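Local coordinates for protein ADP/ATP-dependent NAD(P)H-hydrate dehydratase (PDB 3RPZ) that probably removes water from hydrated NADH and NADPH at the expense of ADP or ATP, acting as an ADP/ATP-dependent NAD(P)H-hydrate dehydratase that returns damaged cofactors to use, at residues 25-30 with 58-63; 34-39 with 102-107; 54-59 with 222-227; 129-134 with 217-222. One frame throughout, in Å; residues are numbered along the deposited sequence.

The four contacts run through the central, mostly parallel sheet and its covering helices. Contact 1 sets the loop before strand 32-36 against the start of strand 60-65, and contact 2 pairs strand 32-36 with strand 101-104; their segments alternate along the chain. Contact 3 brings the turn leading into strand 60-65, with Leu58 and Gly59 in common with contact 1, onto helix 217-231. The same helix serves contact 4, which meets strand 128-130 and shares Thr222 with contact 3. Centres lie about 8 Å apart for contacts 2 and 4 but about 21 Å apart for contacts 1 and 4. Those two ends hold two different NPW molecules, because each ligand lies between subunits.

Contact 1: 25-30 with 58-63; sequences SHKGTY and LGKLVI. With NPW (beta-6-hydroxy-1,4,5,6-tetrahydronicotinamide adenine dinucleotide phosphate), chain D.
Lys27 and Gly59 meet backbone to backbone, and this is where the contact is tight. The carbonyl O of Lys27 lies 3.2 Å from Gly59 CA in a CA-H...O contact, and a side chain on Gly59 would run straight into that oxygen. Beside it, Tyr30 CB packs 3.7 Å from Leu58 C, while Gly59 N gives a weak, bent hydrogen bond (128°) to Tyr30 O. The Tyr30 ring leads away from the strand, its OH donating to Ser25 OG.

Toward the ligand the packing thins to two lysine chains slanting across each other, with Lys27 CE 3.7 Å from Lys60 CD. Turns near the ends, at chi4 of Lys27 (-66°) and chi3 of Lys60 (-71°), bring the amines to different oxygens of one NPW phosphate: Lys27 NZ to OB1 at 2.8 Å, Lys60 NZ to OB2 at 2.7 Å. Lys27 also forms a salt bridge with the AMP phosphate. His26 carries the adenine of NPW over one ring face and directs NE2 at O2 of the 2'-phosphate, 2.8 Å away and nearly straight. With an alanine here, the 2'-phosphate would probably lose the N-H of NE2 and the adenine the ring lying against it. Two amines and one imidazole thus meet the phosphates of a ligand that also bonds to Asp219 and Gly107 of the second subunit, consistent with a site that accepts the phosphorylated cofactor.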
# COMPACT_ATOMS: atom_id res chain seq x y z
N SER A 25 20.68 -4.20 -23.03
CA SER A 25 19.23 -4.35 -23.32
C SER A 25 18.52 -3.11 -22.80
O SER A 25 19.04 -2.33 -22.01
CB SER A 25 18.62 -5.61 -22.66
OG SER A 25 18.70 -5.56 -21.26
N HIS A 26 17.32 -2.90 -23.33
CA HIS A 26 16.40 -1.90 -22.84
C HIS A 26 15.03 -2.50 -22.75
O HIS A 26 14.83 -3.65 -23.16
CB HIS A 26 16.39 -0.63 -23.72
CG HIS A 26 15.94 -0.89 -25.11
ND1 HIS A 26 16.75 -1.46 -26.07
CD2 HIS A 26 14.75 -0.64 -25.72
CE1 HIS A 26 16.05 -1.58 -27.19
NE2 HIS A 26 14.86 -1.08 -27.01
N LYS A 27 14.03 -1.77 -22.25
CA LYS A 27 12.73 -2.39 -22.06
C LYS A 27 12.15 -2.98 -23.32
O LYS A 27 11.52 -4.02 -23.26
CB LYS A 27 11.76 -1.41 -21.35
CG LYS A 27 11.37 -0.19 -22.19
CD LYS A 27 10.59 0.81 -21.35
CE LYS A 27 10.11 1.97 -22.15
NZ LYS A 27 11.21 2.84 -22.67
N GLY A 28 12.35 -2.33 -24.47
CA GLY A 28 11.89 -2.88 -25.72
C GLY A 28 12.43 -4.23 -26.07
O GLY A 28 11.75 -5.04 -26.74
N THR A 29 13.65 -4.53 -25.63
CA THR A 29 14.24 -5.86 -25.82
C THR A 29 13.34 -6.95 -25.29
O THR A 29 13.22 -8.05 -25.86
CB THR A 29 15.58 -5.93 -25.09
OG1 THR A 29 16.42 -4.81 -25.49
CG2 THR A 29 16.26 -7.27 -25.33
N TYR A 30 12.71 -6.66 -24.15
CA TYR A 30 11.86 -7.62 -23.46
C TYR A 30 10.37 -7.52 -23.77
O TYR A 30 9.58 -8.22 -23.20
CB TYR A 30 12.16 -7.65 -21.96
CG TYR A 30 13.61 -7.88 -21.74
CD1 TYR A 30 14.16 -9.13 -21.86
CD2 TYR A 30 14.43 -6.82 -21.47
CE1 TYR A 30 15.53 -9.30 -21.71
CE2 TYR A 30 15.74 -6.97 -21.30
CZ TYR A 30 16.29 -8.20 -21.41
OH TYR A 30 17.65 -8.27 -21.25
N LEU A 58 9.21 -9.14 -18.38
CA LEU A 58 8.77 -8.36 -19.54
C LEU A 58 9.47 -6.99 -19.57
O LEU A 58 10.21 -6.62 -18.65
CB LEU A 58 7.25 -8.30 -19.62
CG LEU A 58 6.52 -7.79 -18.36
CD1 LEU A 58 6.94 -6.33 -18.01
CD2 LEU A 58 5.01 -7.83 -18.57
N GLY A 59 9.22 -6.26 -20.66
CA GLY A 59 9.67 -4.89 -20.76
C GLY A 59 8.63 -3.90 -20.31
O GLY A 59 8.91 -3.06 -19.46
N LYS A 60 7.44 -3.96 -20.90
CA LYS A 60 6.32 -3.11 -20.54
C LYS A 60 5.09 -3.96 -20.40
O LYS A 60 4.99 -5.01 -21.02
CB LYS A 60 6.08 -1.99 -21.56
CG LYS A 60 7.15 -0.89 -21.49
CD LYS A 60 6.74 0.43 -22.13
CE LYS A 60 6.68 0.32 -23.56
NZ LYS A 60 6.01 1.66 -24.08
N LEU A 61 4.11 -3.47 -19.64
CA LEU A 61 2.80 -4.14 -19.55
C LEU A 61 1.70 -3.13 -19.75
O LEU A 61 1.67 -2.06 -19.09
CB LEU A 61 2.62 -4.78 -18.18
CG LEU A 61 1.27 -5.46 -17.94
CD1 LEU A 61 1.10 -6.68 -18.85
CD2 LEU A 61 1.05 -5.85 -16.45
N VAL A 62 0.81 -3.43 -20.68
CA VAL A 62 -0.45 -2.72 -20.87
C VAL A 62 -1.57 -3.58 -20.28
O VAL A 62 -1.65 -4.76 -20.65
CB VAL A 62 -0.70 -2.44 -22.35
CG1 VAL A 62 -2.06 -1.79 -22.58
CG2 VAL A 62 0.43 -1.55 -22.90
N ILE A 63 -2.38 -3.03 -19.40
CA ILE A 63 -3.52 -3.75 -18.81
C ILE A 63 -4.78 -3.20 -19.46
O ILE A 63 -5.05 -1.99 -19.37
CB ILE A 63 -3.55 -3.61 -17.32
CG1 ILE A 63 -2.25 -4.19 -16.69
CG2 ILE A 63 -4.78 -4.36 -16.77
CD1 ILE A 63 -2.18 -4.06 -15.16
P NPW D . 12.63 -0.70 -30.05
O1 NPW D . 11.26 -0.58 -30.67
O2 NPW D . 12.75 -1.48 -28.78
O3 NPW D . 13.73 -1.10 -31.04
PA NPW D . 8.42 5.23 -26.62
PB NPW D . 8.17 4.84 -23.75
C1A NPW D . 13.23 2.87 -28.57
C1B NPW D . 5.39 6.67 -20.42
N1C NPW D . 5.57 5.58 -19.50
N1D NPW D . 18.03 1.46 -27.54
C2A NPW D . 12.38 1.63 -28.81
O2A NPW D . 13.09 0.82 -29.72
C2B NPW D . 6.62 7.57 -20.60
O2B NPW D . 6.83 8.43 -19.51
C2C NPW D . 4.76 5.31 -18.51
C2D NPW D . 17.35 1.43 -28.69
C3A NPW D . 11.10 2.21 -29.38
O3A NPW D . 11.21 2.53 -30.78
C3B NPW D . 6.18 8.29 -21.89
O3B NPW D . 5.31 9.36 -21.51
C3C NPW D . 4.65 4.33 -17.66
N3D NPW D . 16.08 1.81 -28.92
C4B NPW D . 5.40 7.20 -22.63
O4B NPW D . 5.11 6.12 -21.69
C4C NPW D . 5.65 3.19 -17.86
C4D NPW D . 15.52 2.29 -27.81
O4D NPW D . 12.29 3.87 -28.19
C4E NPW D . 10.99 3.51 -28.59
C5A NPW D . 16.14 2.35 -26.53
C5B NPW D . 6.16 6.60 -23.82
O5B NPW D . 7.50 6.28 -23.43
C5C NPW D . 6.16 3.21 -19.29
C5E NPW D . 10.16 3.35 -27.32
O5E NPW D . 9.88 4.65 -26.81
C6C NPW D . 6.69 4.61 -19.69
O6C NPW D . 7.82 5.02 -18.91
C6D NPW D . 17.49 1.90 -26.38
N6D NPW D . 18.21 1.91 -25.27
N7A NPW D . 15.31 2.84 -25.54
C7C NPW D . 3.74 4.31 -16.55
N7C NPW D . 3.76 3.27 -15.73
O7C NPW D . 2.91 5.24 -16.41
C8A NPW D . 14.12 3.08 -26.22
N9A NPW D . 14.31 2.75 -27.59
OA1 NPW D . 7.50 4.80 -27.69
OA2 NPW D . 8.75 6.63 -26.45
OA3 NPW D . 7.86 4.54 -25.29
OB1 NPW D . 9.59 5.02 -23.46
OB2 NPW D . 7.43 3.75 -23.04

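Contact 2: 34-39 with 102-107. With NPW (beta-6-hydroxy-1,4,5,6-tetrahydronicotinamide adenine dinucleotide phosphate), chain B.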
# COMPACT_ATOMS: atom_id res chain seq x y z
N LEU A 34 0.33 -7.56 -23.22
CA LEU A 34 -1.03 -7.15 -22.95
C LEU A 34 -1.71 -8.12 -22.03
O LEU A 34 -1.71 -9.33 -22.31
CB LEU A 34 -1.82 -7.05 -24.25
CG LEU A 34 -3.26 -6.59 -24.13
CD1 LEU A 34 -3.45 -5.15 -23.61
CD2 LEU A 34 -3.98 -6.74 -25.48
N LEU A 35 -2.33 -7.61 -20.98
CA LEU A 35 -3.11 -8.38 -20.02
C LEU A 35 -4.56 -7.89 -20.07
O LEU A 35 -4.83 -6.72 -19.76
CB LEU A 35 -2.57 -8.22 -18.59
CG LEU A 35 -3.43 -8.87 -17.51
CD1 LEU A 35 -3.52 -10.37 -17.60
CD2 LEU A 35 -2.91 -8.48 -16.13
N LEU A 36 -5.47 -8.79 -20.42
CA LEU A 36 -6.90 -8.52 -20.51
C LEU A 36 -7.55 -9.25 -19.35
O LEU A 36 -7.71 -10.45 -19.34
CB LEU A 36 -7.45 -8.94 -21.88
CG LEU A 36 -6.88 -8.22 -23.07
CD1 LEU A 36 -7.54 -8.72 -24.35
CD2 LEU A 36 -7.09 -6.67 -22.97
N ALA A 37 -7.89 -8.49 -18.29
CA ALA A 37 -8.25 -9.10 -17.01
C ALA A 37 -8.97 -8.10 -16.14
O ALA A 37 -8.80 -6.89 -16.32
CB ALA A 37 -6.99 -9.60 -16.26
N GLY A 38 -9.70 -8.62 -15.14
CA GLY A 38 -10.35 -7.76 -14.14
C GLY A 38 -11.70 -7.24 -14.54
O GLY A 38 -11.86 -6.77 -15.66
N SER A 39 -12.66 -7.33 -13.64
CA SER A 39 -14.00 -6.83 -13.90
C SER A 39 -14.53 -6.24 -12.61
O SER A 39 -13.90 -6.33 -11.60
CB SER A 39 -14.91 -7.89 -14.51
OG SER A 39 -15.10 -8.95 -13.64
N ILE A 102 0.18 -12.02 -25.07
CA ILE A 102 -1.12 -11.54 -24.59
C ILE A 102 -1.70 -12.59 -23.65
O ILE A 102 -1.65 -13.79 -23.98
CB ILE A 102 -2.10 -11.30 -25.75
CG1 ILE A 102 -1.49 -10.30 -26.73
CG2 ILE A 102 -3.49 -10.87 -25.23
CD1 ILE A 102 -2.31 -10.11 -28.02
N ALA A 103 -2.29 -12.18 -22.53
CA ALA A 103 -3.09 -13.05 -21.70
C ALA A 103 -4.47 -12.47 -21.55
O ALA A 103 -4.63 -11.27 -21.40
CB ALA A 103 -2.46 -13.23 -20.31
N ILE A 104 -5.47 -13.35 -21.53
CA ILE A 104 -6.87 -12.95 -21.36
C ILE A 104 -7.56 -13.90 -20.39
O ILE A 104 -7.33 -15.11 -20.43
CB ILE A 104 -7.64 -12.87 -22.71
CG1 ILE A 104 -9.09 -12.41 -22.51
CG2 ILE A 104 -7.59 -14.09 -23.45
CD1 ILE A 104 -9.84 -11.76 -23.74
N GLY A 105 -8.37 -13.37 -19.47
CA GLY A 105 -9.33 -14.17 -18.73
C GLY A 105 -9.46 -13.97 -17.24
O GLY A 105 -10.56 -14.16 -16.73
N PRO A 106 -8.34 -13.76 -16.51
CA PRO A 106 -8.49 -13.67 -15.05
C PRO A 106 -9.49 -12.62 -14.62
O PRO A 106 -9.39 -11.49 -15.06
CB PRO A 106 -7.07 -13.44 -14.56
CG PRO A 106 -6.18 -14.01 -15.63
CD PRO A 106 -6.93 -13.70 -16.91
N GLY A 107 -10.46 -12.99 -13.80
CA GLY A 107 -11.50 -12.05 -13.36
C GLY A 107 -12.43 -11.53 -14.40
O GLY A 107 -13.11 -10.54 -14.19
P NPW B . -15.20 -28.23 -5.92
O1 NPW B . -16.54 -27.53 -6.02
O2 NPW B . -14.21 -27.68 -4.94
O3 NPW B . -15.30 -29.76 -5.81
PA NPW B . -14.76 -21.78 -10.71
PB NPW B . -12.73 -19.91 -9.79
C1A NPW B . -13.40 -27.12 -9.21
C1B NPW B . -11.78 -15.39 -10.72
N1C NPW B . -11.05 -15.17 -9.50
N1D NPW B . -9.68 -30.44 -8.10
C2A NPW B . -14.22 -26.84 -7.95
O2A NPW B . -14.54 -28.09 -7.39
C2B NPW B . -11.07 -16.28 -11.74
O2B NPW B . -10.03 -15.61 -12.41
C2C NPW B . -10.82 -13.99 -8.98
C2D NPW B . -11.00 -30.62 -8.21
C3A NPW B . -15.42 -26.09 -8.50
O3A NPW B . -16.41 -26.98 -9.07
C3B NPW B . -12.29 -16.60 -12.64
O3B NPW B . -12.46 -15.49 -13.54
C3C NPW B . -10.31 -13.58 -7.85
N3D NPW B . -11.95 -29.72 -8.50
C4B NPW B . -13.44 -16.65 -11.63
O4B NPW B . -12.99 -16.06 -10.38
C4C NPW B . -9.92 -14.67 -6.87
C4D NPW B . -11.41 -28.51 -8.73
O4D NPW B . -13.62 -25.97 -10.03
C4E NPW B . -14.78 -25.29 -9.62
C5A NPW B . -10.03 -28.20 -8.61
C5B NPW B . -13.92 -18.08 -11.33
O5B NPW B . -12.80 -18.93 -11.07
C5C NPW B . -10.70 -15.94 -7.19
C5E NPW B . -14.34 -23.90 -9.16
O5E NPW B . -14.02 -23.13 -10.32
C6C NPW B . -10.56 -16.33 -8.69
O6C NPW B . -9.22 -16.64 -9.06
C6D NPW B . -9.09 -29.23 -8.28
N6D NPW B . -7.78 -29.10 -8.15
N7A NPW B . -9.75 -26.86 -8.83
C7C NPW B . -10.04 -12.20 -7.55
N7C NPW B . -9.48 -11.91 -6.39
O7C NPW B . -10.37 -11.30 -8.36
C8A NPW B . -11.01 -26.32 -9.08
N9A NPW B . -11.97 -27.37 -9.02
OA1 NPW B . -16.19 -21.82 -10.39
OA2 NPW B . -14.30 -21.67 -12.08
OA3 NPW B . -14.14 -20.66 -9.73
OB1 NPW B . -11.60 -20.79 -10.05
OB2 NPW B . -12.74 -19.11 -8.52
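Leu34, Leu35 and Leu36 run parallel to Ile102, Ala103 and Ile104, the strand segments 7° apart. Backbone hydrogen bonds come first: Leu34 O takes Ala103 N, Ala103 O takes Leu36 N at 2.8 Å, and Leu36 O takes Gly105 N. Beyond the strands the pairing continues through Gly38 N to Pro106 O, a bond in the carbonyl plane. CA-H...O contacts fill the spaces, such as Ile104 CA to Leu36 O at 3.3 Å.

Apolar packing divides between the two faces of the sheet. Leu34 and Ile102 lie side by side, and Leu36 CD1 reaches Ile104 CD1 at 3.9 Å, all on the face covered by helix 112-121. Leu35 CD1 and Ala103 CB touch on the face under helix 217-231.

The polar side-chain bond is Ser39 OG to Gly107 O, 2.6 Å; chi1 of 63° swings the hydroxyl back to that carbonyl. Gly107 N turns to the ligand, donating to ribose hydroxyl O2B of NPW at 3.0 Å and more weakly to O3B. The peptide joining Pro106 to Gly107 thus accepts from Gly38 on its oxygen and donates to the nicotinamide ribose on its nitrogen, so the backbone bond beyond the strands probably helps to hold the loop that meets the sugar, and may polarise its N-H.

Contact 3: 54-59 with 222-227; sequences MRSGLG and TGMILG
The peptide groups of Ser56 and Gly227 are the flat groups that meet here. Ser56 O stands over a face of the Gly227 carbonyl, 3.0 Å from its carbon C and almost straight above it, the line to Ser56 O making about 81° with the C=O bond. That places two acceptors, Ser56 O and Gly227 O, only 3.1 Å apart with no hydrogen bond between them. Gly227 O in turn lies over a face of the peptide joining Gly57 to Leu58, 3.9 Å from Leu58 N, rather than at its N-H edge.

Such closeness depends on small residues. A side chain on Gly227 would collide with Ser56 CB, and Gly57 turns the chain at a positive phi (92°) that bends it back toward the strand. Leu58 then lays CB 4.2 Å from Gly227 CA, alongside the helix.

At the other end of the contact the Ser56 hydroxyl rests on Met224, OG being 3.5 Å from Met224 CA and 3.6 Å from Met224 CG. With OG beside its own backbone N (chi1 -65°), it can still reach back to Gly52 O, its hydrogen-bond partner in the last turn of helix 44-54. Leu271 of helix 264-277 touches both Ser56 and Met224, and neighbouring Arg55 forms a salt bridge with Glu266 of the second subunit.

No hydrogen bond joins the two segments: the turn is held on helix 217-231 by van der Waals packing, which has to tolerate two carbonyl oxygens close together, while the serine hydroxyl is satisfied within its own side of the interface.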
# COMPACT_ATOMS: atom_id res chain seq x y z
N MET A 54 4.66 -8.30 -14.45
CA MET A 54 5.75 -7.34 -14.40
C MET A 54 6.92 -7.84 -13.61
O MET A 54 8.06 -7.45 -13.87
CB MET A 54 5.28 -5.96 -13.95
CG MET A 54 4.20 -5.39 -14.85
SD MET A 54 4.17 -3.58 -14.85
CE MET A 54 5.57 -3.31 -15.84
N ARG A 55 6.68 -8.72 -12.63
CA ARG A 55 7.76 -9.37 -11.91
C ARG A 55 8.52 -10.37 -12.75
O ARG A 55 9.61 -10.79 -12.36
CB ARG A 55 7.18 -10.10 -10.70
CG ARG A 55 6.90 -9.25 -9.49
CD ARG A 55 8.16 -8.77 -8.81
NE ARG A 55 7.91 -8.16 -7.55
CZ ARG A 55 8.69 -7.27 -6.96
NH1 ARG A 55 9.77 -6.82 -7.52
NH2 ARG A 55 8.35 -6.83 -5.76
N SER A 56 7.96 -10.82 -13.87
CA SER A 56 8.47 -11.96 -14.61
C SER A 56 9.20 -11.64 -15.87
O SER A 56 9.23 -12.42 -16.82
CB SER A 56 7.38 -12.98 -14.82
OG SER A 56 6.98 -13.51 -13.54
N GLY A 57 9.85 -10.47 -15.94
CA GLY A 57 10.87 -10.23 -16.95
C GLY A 57 10.45 -9.60 -18.28
O GLY A 57 11.27 -9.52 -19.18
N LEU A 58 9.21 -9.14 -18.38
CA LEU A 58 8.77 -8.36 -19.54
C LEU A 58 9.47 -6.99 -19.57
O LEU A 58 10.21 -6.62 -18.65
CB LEU A 58 7.25 -8.30 -19.62
CG LEU A 58 6.52 -7.79 -18.36
CD1 LEU A 58 6.94 -6.33 -18.01
CD2 LEU A 58 5.01 -7.83 -18.57
N GLY A 59 9.22 -6.26 -20.66
CA GLY A 59 9.67 -4.89 -20.76
C GLY A 59 8.63 -3.90 -20.31
O GLY A 59 8.91 -3.06 -19.46
N THR A 222 -1.06 -16.87 -14.23
CA THR A 222 -1.28 -16.41 -15.60
C THR A 222 -0.36 -15.26 -15.93
O THR A 222 0.26 -15.19 -16.98
CB THR A 222 -2.73 -16.02 -15.75
OG1 THR A 222 -3.50 -17.22 -15.64
CG2 THR A 222 -3.02 -15.35 -17.10
N GLY A 223 -0.25 -14.34 -14.99
CA GLY A 223 0.70 -13.22 -15.17
C GLY A 223 2.14 -13.63 -15.27
O GLY A 223 2.90 -13.14 -16.12
N MET A 224 2.56 -14.55 -14.40
CA MET A 224 3.93 -15.04 -14.47
C MET A 224 4.25 -15.67 -15.85
O MET A 224 5.30 -15.43 -16.44
CB MET A 224 4.23 -16.00 -13.34
CG MET A 224 4.27 -15.34 -12.01
SD MET A 224 4.54 -16.50 -10.64
CE MET A 224 6.10 -17.22 -11.07
N ILE A 225 3.32 -16.48 -16.37
CA ILE A 225 3.52 -17.05 -17.70
C ILE A 225 3.65 -15.93 -18.75
O ILE A 225 4.54 -15.97 -19.61
CB ILE A 225 2.40 -18.00 -18.08
CG1 ILE A 225 2.32 -19.17 -17.10
CG2 ILE A 225 2.65 -18.62 -19.45
CD1 ILE A 225 1.04 -20.08 -17.25
N LEU A 226 2.79 -14.92 -18.66
CA LEU A 226 2.80 -13.82 -19.60
C LEU A 226 4.15 -13.11 -19.62
O LEU A 226 4.72 -12.87 -20.66
CB LEU A 226 1.69 -12.83 -19.24
CG LEU A 226 1.58 -11.60 -20.15
CD1 LEU A 226 1.26 -12.00 -21.60
CD2 LEU A 226 0.51 -10.62 -19.61
N GLY A 227 4.67 -12.77 -18.46
CA GLY A 227 5.98 -12.14 -18.41
C GLY A 227 7.09 -13.06 -18.89
O GLY A 227 7.98 -12.64 -19.65

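Contact 4: 129-134 with 217-222. With NPW (beta-6-hydroxy-1,4,5,6-tetrahydronicotinamide adenine dinucleotide phosphate), chain B.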
# COMPACT_ATOMS: atom_id res chain seq x y z
N ILE A 129 -2.20 -16.58 -23.91
CA ILE A 129 -2.65 -17.38 -22.78
C ILE A 129 -4.12 -17.12 -22.53
O ILE A 129 -4.57 -15.97 -22.51
CB ILE A 129 -1.93 -16.97 -21.48
CG1 ILE A 129 -0.41 -17.08 -21.63
CG2 ILE A 129 -2.45 -17.72 -20.27
CD1 ILE A 129 0.36 -16.10 -20.67
N LEU A 130 -4.88 -18.19 -22.41
CA LEU A 130 -6.30 -18.13 -22.06
C LEU A 130 -6.47 -18.79 -20.71
O LEU A 130 -6.04 -19.93 -20.49
CB LEU A 130 -7.21 -18.83 -23.07
CG LEU A 130 -7.02 -18.41 -24.52
CD1 LEU A 130 -8.02 -19.16 -25.42
CD2 LEU A 130 -7.10 -16.93 -24.75
N ASP A 131 -7.14 -18.09 -19.80
CA ASP A 131 -7.37 -18.54 -18.45
C ASP A 131 -8.78 -18.20 -18.02
O ASP A 131 -9.39 -17.28 -18.58
CB ASP A 131 -6.37 -17.87 -17.47
CG ASP A 131 -6.42 -18.39 -16.08
OD1 ASP A 131 -6.75 -19.57 -15.87
OD2 ASP A 131 -6.16 -17.57 -15.16
N ALA A 132 -9.27 -18.88 -17.01
CA ALA A 132 -10.43 -18.38 -16.23
C ALA A 132 -11.64 -18.09 -17.13
O ALA A 132 -12.12 -19.00 -17.78
CB ALA A 132 -9.98 -17.17 -15.37
N GLY A 133 -12.15 -16.86 -17.14
CA GLY A 133 -13.34 -16.55 -17.91
C GLY A 133 -13.19 -16.66 -19.41
O GLY A 133 -14.19 -16.66 -20.10
N ALA A 134 -11.95 -16.74 -19.91
CA ALA A 134 -11.69 -16.98 -21.33
C ALA A 134 -11.64 -18.44 -21.70
O ALA A 134 -11.48 -18.76 -22.90
CB ALA A 134 -10.39 -16.31 -21.78
N THR A 217 -4.29 -17.42 -6.61
CA THR A 217 -2.98 -17.94 -6.99
C THR A 217 -2.88 -18.29 -8.46
O THR A 217 -1.80 -18.12 -9.07
CB THR A 217 -2.55 -19.10 -6.11
OG1 THR A 217 -3.48 -20.15 -6.28
CG2 THR A 217 -2.45 -18.69 -4.63
N GLY A 218 -3.96 -18.77 -9.09
CA GLY A 218 -3.92 -19.03 -10.50
C GLY A 218 -3.92 -17.77 -11.35
O GLY A 218 -3.38 -17.75 -12.45
N ASP A 219 -4.49 -16.70 -10.80
CA ASP A 219 -4.45 -15.41 -11.47
C ASP A 219 -3.01 -14.90 -11.53
O ASP A 219 -2.53 -14.41 -12.57
CB ASP A 219 -5.42 -14.43 -10.79
CG ASP A 219 -6.81 -14.96 -10.69
OD1 ASP A 219 -7.33 -15.53 -11.69
OD2 ASP A 219 -7.43 -14.82 -9.60
N THR A 220 -2.28 -14.97 -10.39
CA THR A 220 -0.88 -14.67 -10.37
C THR A 220 -0.09 -15.51 -11.42
O THR A 220 0.79 -15.02 -12.12
CB THR A 220 -0.34 -14.91 -8.97
OG1 THR A 220 -0.98 -14.03 -8.04
CG2 THR A 220 1.16 -14.68 -8.90
N LEU A 221 -0.35 -16.83 -11.45
CA LEU A 221 0.34 -17.71 -12.38
C LEU A 221 0.16 -17.24 -13.82
O LEU A 221 1.13 -17.21 -14.58
CB LEU A 221 -0.10 -19.17 -12.22
CG LEU A 221 0.49 -20.10 -13.26
CD1 LEU A 221 2.00 -20.23 -13.11
CD2 LEU A 221 -0.18 -21.49 -13.15
N THR A 222 -1.06 -16.87 -14.23
CA THR A 222 -1.28 -16.41 -15.60
C THR A 222 -0.36 -15.26 -15.93
O THR A 222 0.26 -15.19 -16.98
CB THR A 222 -2.73 -16.02 -15.75
OG1 THR A 222 -3.50 -17.22 -15.64
CG2 THR A 222 -3.02 -15.35 -17.10
P NPW B . -15.20 -28.23 -5.92
O1 NPW B . -16.54 -27.53 -6.02
O2 NPW B . -14.21 -27.68 -4.94
O3 NPW B . -15.30 -29.76 -5.81
PA NPW B . -14.76 -21.78 -10.71
PB NPW B . -12.73 -19.91 -9.79
C1A NPW B . -13.40 -27.12 -9.21
C1B NPW B . -11.78 -15.39 -10.72
N1C NPW B . -11.05 -15.17 -9.50
N1D NPW B . -9.68 -30.44 -8.10
C2A NPW B . -14.22 -26.84 -7.95
O2A NPW B . -14.54 -28.09 -7.39
C2B NPW B . -11.07 -16.28 -11.74
O2B NPW B . -10.03 -15.61 -12.41
C2C NPW B . -10.82 -13.99 -8.98
C2D NPW B . -11.00 -30.62 -8.21
C3A NPW B . -15.42 -26.09 -8.50
O3A NPW B . -16.41 -26.98 -9.07
C3B NPW B . -12.29 -16.60 -12.64
O3B NPW B . -12.46 -15.49 -13.54
C3C NPW B . -10.31 -13.58 -7.85
N3D NPW B . -11.95 -29.72 -8.50
C4B NPW B . -13.44 -16.65 -11.63
O4B NPW B . -12.99 -16.06 -10.38
C4C NPW B . -9.92 -14.67 -6.87
C4D NPW B . -11.41 -28.51 -8.73
O4D NPW B . -13.62 -25.97 -10.03
C4E NPW B . -14.78 -25.29 -9.62
C5A NPW B . -10.03 -28.20 -8.61
C5B NPW B . -13.92 -18.08 -11.33
O5B NPW B . -12.80 -18.93 -11.07
C5C NPW B . -10.70 -15.94 -7.19
C5E NPW B . -14.34 -23.90 -9.16
O5E NPW B . -14.02 -23.13 -10.32
C6C NPW B . -10.56 -16.33 -8.69
O6C NPW B . -9.22 -16.64 -9.06
C6D NPW B . -9.09 -29.23 -8.28
N6D NPW B . -7.78 -29.10 -8.15
N7A NPW B . -9.75 -26.86 -8.83
C7C NPW B . -10.04 -12.20 -7.55
N7C NPW B . -9.48 -11.91 -6.39
O7C NPW B . -10.37 -11.30 -8.36
C8A NPW B . -11.01 -26.32 -9.08
N9A NPW B . -11.97 -27.37 -9.02
OA1 NPW B . -16.19 -21.82 -10.39
OA2 NPW B . -14.30 -21.67 -12.08
OA3 NPW B . -14.14 -20.66 -9.73
OB1 NPW B . -11.60 -20.79 -10.05
OB2 NPW B . -12.74 -19.11 -8.52
O HOH W 1 -7.04 -18.05 -12.72
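Gly218, following Thr217, whose OG1 is hydrogen-bonded to the ring oxygen O4' of the AMP ribose, brings its carbonyl O to 3.9 Å from Asp131 OD2, while its N-H bonds to the AMP phosphate at the start of helix 217-231.

Asp219 follows. Its OD1 stays 4.2 Å from Asp131 OD2, and a water spans the gap, donating to Asp131 OD2 at 2.6 Å and to Asp219 OD1. The same carboxylate takes two hydroxyls of NPW: ribose O2B on OD1 at 2.8 Å, and O6C, the hydrate hydroxyl, on OD2 at 2.6 Å. Ala132 CB meets O2B at 3.3 Å, adding an apolar wall.

One turn on, Thr222 OG1 donates to Asp131 OD2 over 2.7 Å, approaching from above the carboxylate, about 65° out of its plane. Asp131 extends to meet it with CG opposite the backbone N (chi1 -173°). A leucine in its place would probably leave the threonine hydroxyl without this acceptor and the bridging water without one of its mates. Thr222 CG2 faces Ile129 CG2 at 4.0 Å, continuing the contact as apolar packing.

Strand 128-130 lies between strands 101-104 and 147-149, and helix 217-231 covers the face bearing Ile129 and Ala103, with helix 264-277 against Thr217 and Thr220.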